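Local coordinates for protein-S-isoprenylcysteine O-methyltransferase (Tribolium castaneum, PDB 5V7P) that methylates the C-terminal carboxylate of isoprenylated cysteine residues on proteins, taking the methyl group from S-adenosyl-L-methionine, at residues A[8-13]-A[64-68]; A[192-198]-A[257-262]; A[247-252]-A[276-280]. One frame throughout, in Å; residues are numbered along the deposited sequence.

Overall arrangement
Contact 1 stands apart from the other two: it joins helices 4-29 and 59-84 within the membrane-spanning bundle, its centre about 34 Å from that of contact 2 and about 36 Å from that of contact 3, and its bound molecule is a lipid, MPG. Contacts 2 and 3 sit together on what is probably the cytoplasmic side, centres about 15 Å apart, and share helix 231-258. Both touch S-adenosyl-L-homocysteine: His196 in contact 2 bonds to its adenine, Glu250 in contact 3 to its amino group. Where the two contacts meet, Tyr262 OH lies 3.1 Å from Glu251 OE2, a weak hydrogen bond. Their segments alternate along the chain; loop 192-198 packs at the end of helix 231-258 and tail 276-280 along it.

Contact 1. Residues A[8-13]-A[64-68]; sequences ISLQSF and IAIRA. With MPG ([(Z)-octadec-9-enyl] (2R)-2,3-bis(oxidanyl)propanoate), chain T.
Ala68 is the main bump here: its CB pushes into a shallow hollow on helix 4-29 walled by the CB atoms of Ser9, Ser12 and Phe13, and lies 3.4 Å from Ser9 O. Ala65, one turn earlier, enters the neighbouring dent, with its CB 3.8 Å from Ile8 CG2 and 3.2 Å from Ser12 OG. Ile64 adds CG2, which leans on Ser9 CB at 4.0 Å. In Ser12, OG stands anti to the carbonyl carbon (chi1 -52°), which brings it back to Ile8 O, to which it donates over 2.9 Å; the backbone N of Ser12 reaches that same oxygen from the opposite face of its carbonyl plane. With an alanine at Ser12, Ile8 O is likely to lose one of its two donors and a small gap to open beside the Ala65 methyl. At the far end the edge of the Phe13 ring meets Ala68 O, with CD1 3.4 Å from it, while the ring stacks on Tyr104 of helix 90-113. On the lipid side, Ile8 CD1 and Gln11 OE1 rest against MPG. The axes of segments 8-13 and 64-68 approach to 7.8 Å and cross at -40°, as fits a close-packed pair of transmembrane helices with small alanine and serine residues at the interface.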
loop_
_atom_site.group_PDB
_atom_site.type_symbol
_atom_site.label_atom_id
_atom_site.label_comp_id
_atom_site.label_asym_id
_atom_site.label_seq_id
_atom_site.Cartn_x
_atom_site.Cartn_y
_atom_site.Cartn_z
ATOM N N ILE A 8 -12.378 4.248 -16.988
ATOM C CA ILE A 8 -11.136 4.239 -17.757
ATOM C C ILE A 8 -10.304 3.016 -17.395
ATOM O O ILE A 8 -9.804 2.299 -18.270
ATOM C CB ILE A 8 -10.351 5.544 -17.524
ATOM C CG1 ILE A 8 -11.176 6.767 -17.953
ATOM C CG2 ILE A 8 -9.008 5.516 -18.253
ATOM C CD1 ILE A 8 -11.776 6.672 -19.336
ATOM N N SER A 9 -10.151 2.751 -16.096
ATOM C CA SER A 9 -9.347 1.611 -15.672
ATOM C C SER A 9 -9.984 0.296 -16.104
ATOM O O SER A 9 -9.278 -0.647 -16.481
ATOM C CB SER A 9 -9.156 1.644 -14.157
ATOM O OG SER A 9 -10.379 1.411 -13.481
ATOM N N LEU A 10 -11.314 0.213 -16.064
ATOM C CA LEU A 10 -11.985 -1.036 -16.415
ATOM C C LEU A 10 -11.898 -1.306 -17.912
ATOM O O LEU A 10 -11.654 -2.444 -18.329
ATOM C CB LEU A 10 -13.441 -0.992 -15.940
ATOM C CG LEU A 10 -14.246 -2.294 -15.828
ATOM C CD1 LEU A 10 -14.718 -2.789 -17.189
ATOM C CD2 LEU A 10 -13.463 -3.386 -15.103
ATOM N N GLN A 11 -12.082 -0.273 -18.735
ATOM C CA GLN A 11 -11.953 -0.452 -20.177
ATOM C C GLN A 11 -10.536 -0.867 -20.555
ATOM O O GLN A 11 -10.342 -1.779 -21.367
ATOM C CB GLN A 11 -12.339 0.838 -20.899
ATOM C CG GLN A 11 -13.806 1.208 -20.771
ATOM C CD GLN A 11 -14.103 2.598 -21.302
ATOM O OE1 GLN A 11 -13.349 3.542 -21.062
ATOM N NE2 GLN A 11 -15.202 2.729 -22.035
ATOM N N SER A 12 -9.532 -0.210 -19.972
ATOM C CA SER A 12 -8.146 -0.504 -20.325
ATOM C C SER A 12 -7.715 -1.867 -19.796
ATOM O O SER A 12 -6.987 -2.599 -20.476
ATOM C CB SER A 12 -7.230 0.593 -19.785
ATOM O OG SER A 12 -7.682 1.872 -20.189
ATOM N N PHE A 13 -8.155 -2.226 -18.588
ATOM C CA PHE A 13 -7.741 -3.491 -17.990
ATOM C C PHE A 13 -8.290 -4.677 -18.772
ATOM O O PHE A 13 -7.546 -5.600 -19.123
ATOM C CB PHE A 13 -8.199 -3.545 -16.533
ATOM C CG PHE A 13 -7.914 -4.854 -15.853
ATOM C CD1 PHE A 13 -6.636 -5.161 -15.416
ATOM C CD2 PHE A 13 -8.930 -5.771 -15.638
ATOM C CE1 PHE A 13 -6.376 -6.361 -14.784
ATOM C CE2 PHE A 13 -8.674 -6.973 -15.007
ATOM C CZ PHE A 13 -7.396 -7.269 -14.580
ATOM N N ILE A 64 -3.767 6.606 -15.618
ATOM C CA ILE A 64 -4.609 5.543 -15.080
ATOM C C ILE A 64 -4.735 4.402 -16.080
ATOM O O ILE A 64 -4.633 3.225 -15.715
ATOM C CB ILE A 64 -5.989 6.109 -14.692
ATOM C CG1 ILE A 64 -5.852 7.057 -13.496
ATOM C CG2 ILE A 64 -6.979 4.981 -14.372
ATOM C CD1 ILE A 64 -7.120 7.818 -13.154
ATOM N N ALA A 65 -4.953 4.729 -17.355
ATOM C CA ALA A 65 -5.225 3.699 -18.348
ATOM C C ALA A 65 -4.020 2.789 -18.558
ATOM O O ALA A 65 -4.174 1.566 -18.663
ATOM C CB ALA A 65 -5.642 4.347 -19.668
ATOM N N ILE A 66 -2.816 3.360 -18.623
ATOM C CA ILE A 66 -1.646 2.546 -18.941
ATOM C C ILE A 66 -1.319 1.603 -17.791
ATOM O O ILE A 66 -0.855 0.478 -18.016
ATOM C CB ILE A 66 -0.442 3.441 -19.299
ATOM C CG1 ILE A 66 0.689 2.608 -19.906
ATOM C CG2 ILE A 66 0.065 4.203 -18.077
ATOM C CD1 ILE A 66 0.374 2.020 -21.269
ATOM N N ARG A 67 -1.546 2.032 -16.550
ATOM C CA ARG A 67 -1.320 1.142 -15.417
ATOM C C ARG A 67 -2.329 0.002 -15.409
ATOM O O ARG A 67 -1.965 -1.157 -15.175
ATOM C CB ARG A 67 -1.378 1.935 -14.112
ATOM C CG ARG A 67 -0.160 2.810 -13.889
ATOM C CD ARG A 67 -0.367 3.814 -12.772
ATOM N NE ARG A 67 0.871 4.518 -12.451
ATOM C CZ ARG A 67 1.399 5.489 -13.191
ATOM N NH1 ARG A 67 0.801 5.883 -14.309
ATOM N NH2 ARG A 67 2.531 6.067 -12.816
ATOM N N ALA A 68 -3.601 0.309 -15.675
ATOM C CA ALA A 68 -4.613 -0.738 -15.751
ATOM C C ALA A 68 -4.309 -1.709 -16.884
ATOM O O ALA A 68 -4.451 -2.927 -16.726
ATOM C CB ALA A 68 -5.999 -0.118 -15.931
HETATM C C2 MPG T . -15.083 6.333 -22.092
HETATM C C3 MPG T . -14.305 7.369 -22.906
HETATM C C4 MPG T . -14.023 6.874 -24.323
HETATM C C5 MPG T . -13.125 5.639 -24.275
HETATM C C6 MPG T . -11.965 5.766 -25.259
HETATM C C7 MPG T . -11.622 4.382 -25.813
HETATM C C8 MPG T . -10.112 4.224 -26.015
HETATM C C9 MPG T . -9.632 2.857 -25.531
HETATM C C10 MPG T . -9.858 2.471 -24.292
HETATM C C11 MPG T . -9.379 1.109 -23.798
HETATM C C12 MPG T . -10.050 -0.014 -24.585
HETATM C C13 MPG T . -8.979 -0.971 -25.105
HETATM O O1 MPG T . -16.313 6.528 -20.048
HETATM C C1 MPG T . -15.057 6.748 -20.624
HETATM C CXD MPG T . -18.040 8.251 -19.385
HETATM O O2 MPG T . -17.991 9.514 -18.784
HETATM C C21 MPG T . -19.174 7.439 -18.764
HETATM O O3 MPG T . -19.399 6.286 -19.528
HETATM O O4 MPG T . -16.024 7.823 -18.242
HETATM C CX3 MPG T . -16.714 7.530 -19.160
#

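Contact 2. Residues A[192-198]-A[257-262]; sequences KSSDHVL and FFGQQY. With SAH (S-adenosyl-L-homocysteine), chain C.
His196 and Leu198 touch the adenine directly while leaning on the end of helix 231-258 and the start of helix 260-268. His196 NE2 donates to N3 of the adenine of S-adenosyl-L-homocysteine, 3.1 Å away and almost straight at 175°; Val197 O lies 3.3 Å from adenine C2, and Leu198 CD1 3.6 Å from N1. Behind them comes an aromatic second shell. Phe258 points its edge at one face of the imidazole in a T-shaped pair, planes at 88°, with CZ 3.9 Å from His196 CD2. Phe257 meets the same imidazole obliquely. The backbone puts Leu198 CB over the centre of the Phe258 ring, 3.9 Å from the centroid; CG anti to the backbone N (chi1 179°) then carries the CD1 branch to adenine N1 and the edge of Tyr262. The opposite face of Phe258 carries CB of Phe257. Farther out, Lys192 lays its CB over a face of Phe257. Gly259, with positive phi, ends helix 231-258 and stands at the N-cap of helix 260-268, which carries Tyr262. A type I turn from Ser193 to His196 brings the loop back to the ligand. His196, Val197 and Leu198 thus line the N3, C2, N1 edge of the adenine, backed by the phenylalanines, as part of the S-adenosyl-L-methionine site.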
loop_
_atom_site.group_PDB
_atom_site.type_symbol
_atom_site.label_atom_id
_atom_site.label_comp_id
_atom_site.label_asym_id
_atom_site.label_seq_id
_atom_site.Cartn_x
_atom_site.Cartn_y
_atom_site.Cartn_z
ATOM N N LYS A 192 -10.768 14.364 11.726
ATOM C CA LYS A 192 -12.084 13.764 11.552
ATOM C C LYS A 192 -12.869 14.539 10.500
ATOM O O LYS A 192 -13.108 15.740 10.657
ATOM C CB LYS A 192 -12.840 13.755 12.878
ATOM C CG LYS A 192 -14.140 12.965 12.860
ATOM C CD LYS A 192 -15.169 13.594 13.782
ATOM C CE LYS A 192 -16.261 12.609 14.160
ATOM N NZ LYS A 192 -15.784 11.629 15.171
ATOM N N SER A 193 -13.268 13.854 9.434
ATOM C CA SER A 193 -14.150 14.454 8.447
ATOM C C SER A 193 -15.560 14.586 9.015
ATOM O O SER A 193 -15.991 13.795 9.857
ATOM C CB SER A 193 -14.181 13.609 7.173
ATOM O OG SER A 193 -12.871 13.333 6.713
ATOM N N SER A 194 -16.283 15.598 8.540
ATOM C CA SER A 194 -17.645 15.827 9.009
ATOM C C SER A 194 -18.605 14.714 8.609
ATOM O O SER A 194 -19.766 14.744 9.034
ATOM C CB SER A 194 -18.158 17.167 8.481
ATOM O OG SER A 194 -18.108 17.211 7.067
ATOM N N ASP A 195 -18.160 13.745 7.808
ATOM C CA ASP A 195 -18.982 12.606 7.417
ATOM C C ASP A 195 -18.383 11.279 7.868
ATOM O O ASP A 195 -18.897 10.220 7.491
ATOM C CB ASP A 195 -19.178 12.591 5.900
ATOM C CG ASP A 195 -17.872 12.453 5.148
ATOM O OD1 ASP A 195 -16.959 13.273 5.385
ATOM O OD2 ASP A 195 -17.751 11.514 4.334
ATOM N N HIS A 196 -17.316 11.308 8.658
ATOM C CA HIS A 196 -16.641 10.088 9.079
ATOM C C HIS A 196 -17.371 9.490 10.276
ATOM O O HIS A 196 -17.488 10.134 11.325
ATOM C CB HIS A 196 -15.184 10.389 9.421
ATOM C CG HIS A 196 -14.348 9.168 9.637
ATOM N ND1 HIS A 196 -13.014 9.233 9.977
ATOM C CD2 HIS A 196 -14.652 7.851 9.557
ATOM C CE1 HIS A 196 -12.534 8.011 10.102
ATOM N NE2 HIS A 196 -13.507 7.153 9.854
ATOM N N VAL A 197 -17.861 8.261 10.120
ATOM C CA VAL A 197 -18.602 7.575 11.167
ATOM C C VAL A 197 -17.888 6.271 11.496
ATOM O O VAL A 197 -17.092 5.750 10.711
ATOM C CB VAL A 197 -20.068 7.304 10.765
ATOM C CG1 VAL A 197 -20.809 8.617 10.548
ATOM C CG2 VAL A 197 -20.136 6.435 9.512
ATOM N N LEU A 198 -18.184 5.749 12.681
ATOM C CA LEU A 198 -17.594 4.496 13.124
ATOM C C LEU A 198 -18.346 3.314 12.527
ATOM O O LEU A 198 -19.579 3.293 12.493
ATOM C CB LEU A 198 -17.603 4.412 14.651
ATOM C CG LEU A 198 -17.037 3.134 15.269
ATOM C CD1 LEU A 198 -15.602 2.889 14.824
ATOM C CD2 LEU A 198 -17.121 3.202 16.788
ATOM N N PHE A 257 -11.432 10.530 17.547
ATOM C CA PHE A 257 -12.593 10.731 16.685
ATOM C C PHE A 257 -13.884 10.339 17.394
ATOM O O PHE A 257 -14.840 11.121 17.438
ATOM C CB PHE A 257 -12.446 9.917 15.395
ATOM C CG PHE A 257 -11.332 10.377 14.489
ATOM C CD1 PHE A 257 -10.620 11.537 14.748
ATOM C CD2 PHE A 257 -11.007 9.637 13.362
ATOM C CE1 PHE A 257 -9.604 11.946 13.903
ATOM C CE2 PHE A 257 -9.994 10.042 12.515
ATOM C CZ PHE A 257 -9.291 11.195 12.786
ATOM N N PHE A 258 -13.928 9.129 17.950
ATOM C CA PHE A 258 -15.164 8.555 18.459
ATOM C C PHE A 258 -15.132 8.275 19.956
ATOM O O PHE A 258 -16.121 7.762 20.494
ATOM C CB PHE A 258 -15.487 7.265 17.694
ATOM C CG PHE A 258 -15.439 7.425 16.200
ATOM C CD1 PHE A 258 -16.409 8.157 15.535
ATOM C CD2 PHE A 258 -14.422 6.848 15.460
ATOM C CE1 PHE A 258 -16.366 8.309 14.162
ATOM C CE2 PHE A 258 -14.374 6.995 14.087
ATOM C CZ PHE A 258 -15.348 7.727 13.438
ATOM N N GLY A 259 -14.034 8.588 20.636
ATOM C CA GLY A 259 -14.015 8.520 22.090
ATOM C C GLY A 259 -14.400 7.148 22.611
ATOM O O GLY A 259 -13.837 6.122 22.214
ATOM N N GLN A 260 -15.378 7.130 23.522
ATOM C CA GLN A 260 -15.744 5.891 24.201
ATOM C C GLN A 260 -16.347 4.873 23.243
ATOM O O GLN A 260 -16.261 3.666 23.494
ATOM C CB GLN A 260 -16.722 6.185 25.339
ATOM C CG GLN A 260 -17.049 4.979 26.215
ATOM C CD GLN A 260 -15.865 4.524 27.042
ATOM O OE1 GLN A 260 -15.043 5.334 27.467
ATOM N NE2 GLN A 260 -15.770 3.219 27.269
ATOM N N GLN A 261 -16.968 5.327 22.151
ATOM C CA GLN A 261 -17.522 4.385 21.184
ATOM C C GLN A 261 -16.442 3.460 20.640
ATOM O O GLN A 261 -16.677 2.259 20.463
ATOM C CB GLN A 261 -18.214 5.132 20.044
ATOM C CG GLN A 261 -19.675 5.469 20.317
ATOM C CD GLN A 261 -19.845 6.580 21.336
ATOM O OE1 GLN A 261 -20.202 6.335 22.489
ATOM N NE2 GLN A 261 -19.598 7.813 20.911
ATOM N N TYR A 262 -15.248 3.994 20.371
ATOM C CA TYR A 262 -14.156 3.133 19.936
ATOM C C TYR A 262 -13.540 2.375 21.103
ATOM O O TYR A 262 -13.090 1.238 20.927
ATOM C CB TYR A 262 -13.073 3.939 19.220
ATOM C CG TYR A 262 -12.194 3.062 18.360
ATOM C CD1 TYR A 262 -12.622 2.640 17.109
ATOM C CD2 TYR A 262 -10.951 2.630 18.806
ATOM C CE1 TYR A 262 -11.838 1.829 16.322
ATOM C CE2 TYR A 262 -10.158 1.816 18.020
ATOM C CZ TYR A 262 -10.609 1.417 16.778
ATOM O OH TYR A 262 -9.834 0.606 15.982
HETATM N N SAH C . -7.981 -0.250 9.629
HETATM C CA SAH C . -9.208 -0.499 8.884
HETATM C CB SAH C . -9.414 0.576 7.824
HETATM C CG SAH C . -8.204 0.829 6.930
HETATM S SD SAH C . -8.455 2.286 5.882
HETATM C C SAH C . -9.180 -1.880 8.233
HETATM O O SAH C . -8.130 -2.517 8.136
HETATM O OXT SAH C . -10.205 -2.395 7.785
HETATM C "C5'" SAH C . -7.777 3.463 7.089
HETATM C "C4'" SAH C . -8.779 4.521 7.534
HETATM O "O4'" SAH C . -9.950 3.904 8.029
HETATM C "C3'" SAH C . -8.198 5.365 8.659
HETATM O "O3'" SAH C . -8.167 6.726 8.293
HETATM C "C2'" SAH C . -9.103 5.143 9.852
HETATM O "O2'" SAH C . -9.412 6.360 10.494
HETATM C "C1'" SAH C . -10.342 4.470 9.265
HETATM N N9 SAH C . -10.915 3.422 10.135
HETATM C C8 SAH C . -10.255 2.396 10.759
HETATM N N7 SAH C . -11.152 1.653 11.446
HETATM C C5 SAH C . -12.377 2.189 11.265
HETATM C C6 SAH C . -13.630 1.831 11.737
HETATM N N6 SAH C . -13.783 0.773 12.528
HETATM N N1 SAH C . -14.721 2.589 11.375
HETATM C C2 SAH C . -14.569 3.687 10.556
HETATM N N3 SAH C . -13.320 4.035 10.093
HETATM C C4 SAH C . -12.243 3.298 10.443
#

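Contact 3. Residues A[247-252]-A[276-280]; sequences IYIEES and IEGYK. With SAH (S-adenosyl-L-homocysteine), chain C; D10 (decane), chain G.
Tyr279 lies between Tyr248 and Ser252 with one ring face over Ser252 CB, which sits 3.7 Å from the centroid in a CH-pi contact. Its CD1 comes down on a face of the Tyr248 ring, toward the rim, at 3.4 Å from Tyr248 CZ; the planes of the two tyrosines meet obliquely, at 55°. Gly278 O meets the edge of Tyr248 near CD1. Here the C-terminal tail packs along the part of helix 231-258 assigned to the cytoplasmic side, and Tyr279 is the centre of an inverse gamma turn. Tyr248 reaches the tail because its CG stands anti to the backbone N (chi1 -170°), carrying the ring alongside.

Beyond the tyrosines, Gly278 passes so close to Glu251 that a side chain there would run into the carboxylate, and the backbone angles of Gly278 call for glycine as well. Ile247 fills in next, with CG2 against Gly278 CA and CD1 4.0 Å from Ile276 CG2. Ile276 O and the Glu277 carboxylate also approach a bound decane.

Glu250 turns away from the tail to the cofactor product, where OE2 accepts from the amino N of S-adenosyl-L-homocysteine at 2.6 Å, and Tyr212 binds OE1. Next to it in sequence, Glu251 points to the tail. Its OE2 takes a salt bridge from Arg208 and a hydrogen bond from His209, itself a cofactor ligand, which links tail and pocket. On its other oxygen, Gln266 is one donor; the second is Tyr279 N, 2.9 Å from Glu251 OE1, on the anti side and 32° out of the carboxylate plane.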
loop_
_atom_site.group_PDB
_atom_site.type_symbol
_atom_site.label_atom_id
_atom_site.label_comp_id
_atom_site.label_asym_id
_atom_site.label_seq_id
_atom_site.Cartn_x
_atom_site.Cartn_y
_atom_site.Cartn_z
ATOM N N ILE A 247 -1.417 0.309 12.843
ATOM C CA ILE A 247 -2.618 0.197 13.667
ATOM C C ILE A 247 -2.495 1.058 14.916
ATOM O O ILE A 247 -3.464 1.696 15.346
ATOM C CB ILE A 247 -2.884 -1.280 14.020
ATOM C CG1 ILE A 247 -3.460 -2.008 12.800
ATOM C CG2 ILE A 247 -3.835 -1.406 15.218
ATOM C CD1 ILE A 247 -3.578 -3.508 12.963
ATOM N N TYR A 248 -1.305 1.087 15.520
ATOM C CA TYR A 248 -1.126 1.803 16.779
ATOM C C TYR A 248 -1.448 3.283 16.616
ATOM O O TYR A 248 -2.254 3.842 17.369
ATOM C CB TYR A 248 0.303 1.611 17.285
ATOM C CG TYR A 248 0.527 2.103 18.695
ATOM C CD1 TYR A 248 0.088 1.365 19.786
ATOM C CD2 TYR A 248 1.186 3.303 18.938
ATOM C CE1 TYR A 248 0.293 1.807 21.078
ATOM C CE2 TYR A 248 1.396 3.754 20.228
ATOM C CZ TYR A 248 0.947 3.001 21.295
ATOM O OH TYR A 248 1.152 3.443 22.581
ATOM N N ILE A 249 -0.825 3.936 15.633
ATOM C CA ILE A 249 -1.119 5.342 15.379
ATOM C C ILE A 249 -2.550 5.508 14.887
ATOM O O ILE A 249 -3.209 6.510 15.193
ATOM C CB ILE A 249 -0.109 5.923 14.370
ATOM C CG1 ILE A 249 -0.340 7.424 14.159
ATOM C CG2 ILE A 249 -0.183 5.193 13.036
ATOM C CD1 ILE A 249 0.003 8.275 15.362
ATOM N N GLU A 250 -3.054 4.536 14.123
ATOM C CA GLU A 250 -4.378 4.669 13.523
ATOM C C GLU A 250 -5.469 4.665 14.585
ATOM O O GLU A 250 -6.428 5.440 14.499
ATOM C CB GLU A 250 -4.596 3.545 12.512
ATOM C CG GLU A 250 -5.971 3.533 11.866
ATOM C CD GLU A 250 -6.032 2.628 10.650
ATOM O OE1 GLU A 250 -4.979 2.418 10.012
ATOM O OE2 GLU A 250 -7.127 2.121 10.331
ATOM N N GLU A 251 -5.340 3.806 15.596
ATOM C CA GLU A 251 -6.343 3.738 16.647
ATOM C C GLU A 251 -6.256 4.906 17.619
ATOM O O GLU A 251 -7.263 5.244 18.250
ATOM C CB GLU A 251 -6.217 2.419 17.410
ATOM C CG GLU A 251 -6.612 1.205 16.590
ATOM C CD GLU A 251 -6.807 -0.035 17.439
ATOM O OE1 GLU A 251 -6.400 -0.019 18.620
ATOM O OE2 GLU A 251 -7.370 -1.025 16.929
ATOM N N SER A 252 -5.085 5.529 17.757
ATOM C CA SER A 252 -4.992 6.736 18.572
ATOM C C SER A 252 -5.806 7.867 17.957
ATOM O O SER A 252 -6.408 8.669 18.678
ATOM C CB SER A 252 -3.531 7.156 18.739
ATOM O OG SER A 252 -3.002 7.669 17.530
ATOM N N ILE A 276 -1.051 -8.321 17.963
ATOM C CA ILE A 276 -1.190 -6.877 17.797
ATOM C C ILE A 276 -2.405 -6.430 18.597
ATOM O O ILE A 276 -3.540 -6.809 18.282
ATOM C CB ILE A 276 -1.322 -6.482 16.319
ATOM C CG1 ILE A 276 -0.035 -6.848 15.567
ATOM C CG2 ILE A 276 -1.632 -4.986 16.188
ATOM C CD1 ILE A 276 0.003 -6.426 14.103
ATOM N N GLU A 277 -2.166 -5.618 19.624
ATOM C CA GLU A 277 -3.236 -5.183 20.512
ATOM C C GLU A 277 -3.868 -3.868 20.079
ATOM O O GLU A 277 -5.069 -3.668 20.292
ATOM C CB GLU A 277 -2.707 -5.036 21.943
ATOM C CG GLU A 277 -2.230 -6.334 22.576
ATOM C CD GLU A 277 -3.290 -7.417 22.562
ATOM O OE1 GLU A 277 -2.998 -8.533 22.079
ATOM O OE2 GLU A 277 -4.419 -7.147 23.024
ATOM N N GLY A 278 -3.094 -2.980 19.472
ATOM C CA GLY A 278 -3.574 -1.663 19.119
ATOM C C GLY A 278 -3.204 -0.623 20.157
ATOM O O GLY A 278 -2.288 -0.795 20.964
ATOM N N TYR A 279 -3.946 0.484 20.129
ATOM C CA TYR A 279 -3.739 1.573 21.085
ATOM C C TYR A 279 -4.571 1.302 22.340
ATOM O O TYR A 279 -5.564 1.970 22.639
ATOM C CB TYR A 279 -4.086 2.913 20.451
ATOM C CG TYR A 279 -3.454 4.093 21.151
ATOM C CD1 TYR A 279 -2.135 4.445 20.899
ATOM C CD2 TYR A 279 -4.172 4.853 22.065
ATOM C CE1 TYR A 279 -1.547 5.519 21.535
ATOM C CE2 TYR A 279 -3.593 5.930 22.708
ATOM C CZ TYR A 279 -2.280 6.260 22.438
ATOM O OH TYR A 279 -1.696 7.331 23.073
ATOM N N LYS A 280 -4.137 0.286 23.080
ATOM C CA LYS A 280 -4.841 -0.176 24.268
ATOM C C LYS A 280 -3.912 -1.095 25.047
ATOM O O LYS A 280 -2.997 -1.701 24.482
ATOM C CB LYS A 280 -6.141 -0.903 23.903
ATOM C CG LYS A 280 -6.824 -1.605 25.074
ATOM C CD LYS A 280 -8.178 -2.178 24.682
ATOM C CE LYS A 280 -8.047 -3.355 23.723
ATOM N NZ LYS A 280 -7.372 -4.526 24.350
HETATM N N SAH C . -7.981 -0.250 9.629
HETATM C CA SAH C . -9.208 -0.499 8.884
HETATM C CB SAH C . -9.414 0.576 7.824
HETATM C CG SAH C . -8.204 0.829 6.930
HETATM S SD SAH C . -8.455 2.286 5.882
HETATM C C SAH C . -9.180 -1.880 8.233
HETATM O O SAH C . -8.130 -2.517 8.136
HETATM O OXT SAH C . -10.205 -2.395 7.785
HETATM C "C5'" SAH C . -7.777 3.463 7.089
HETATM C "C4'" SAH C . -8.779 4.521 7.534
HETATM O "O4'" SAH C . -9.950 3.904 8.029
HETATM C "C3'" SAH C . -8.198 5.365 8.659
HETATM O "O3'" SAH C . -8.167 6.726 8.293
HETATM C "C2'" SAH C . -9.103 5.143 9.852
HETATM O "O2'" SAH C . -9.412 6.360 10.494
HETATM C "C1'" SAH C . -10.342 4.470 9.265
HETATM N N9 SAH C . -10.915 3.422 10.135
HETATM C C8 SAH C . -10.255 2.396 10.759
HETATM N N7 SAH C . -11.152 1.653 11.446
HETATM C C5 SAH C . -12.377 2.189 11.265
HETATM C C6 SAH C . -13.630 1.831 11.737
HETATM N N6 SAH C . -13.783 0.773 12.528
HETATM N N1 SAH C . -14.721 2.589 11.375
HETATM C C2 SAH C . -14.569 3.687 10.556
HETATM N N3 SAH C . -13.320 4.035 10.093
HETATM C C4 SAH C . -12.243 3.298 10.443
HETATM C C1 D10 G . -6.335 -7.617 19.756
HETATM C C2 D10 G . -5.911 -9.056 19.482
HETATM C C3 D10 G . -6.524 -9.512 18.161
HETATM C C4 D10 G . -5.823 -10.780 17.678
HETATM C C5 D10 G . -6.806 -11.602 16.851
HETATM C C6 D10 G . -6.061 -12.718 16.123
HETATM C C7 D10 G . -7.023 -13.874 15.856
HETATM C C8 D10 G . -6.633 -14.580 14.559
HETATM C C9 D10 G . -7.408 -13.966 13.397
HETATM C C10 D10 G . -6.571 -14.053 12.123
#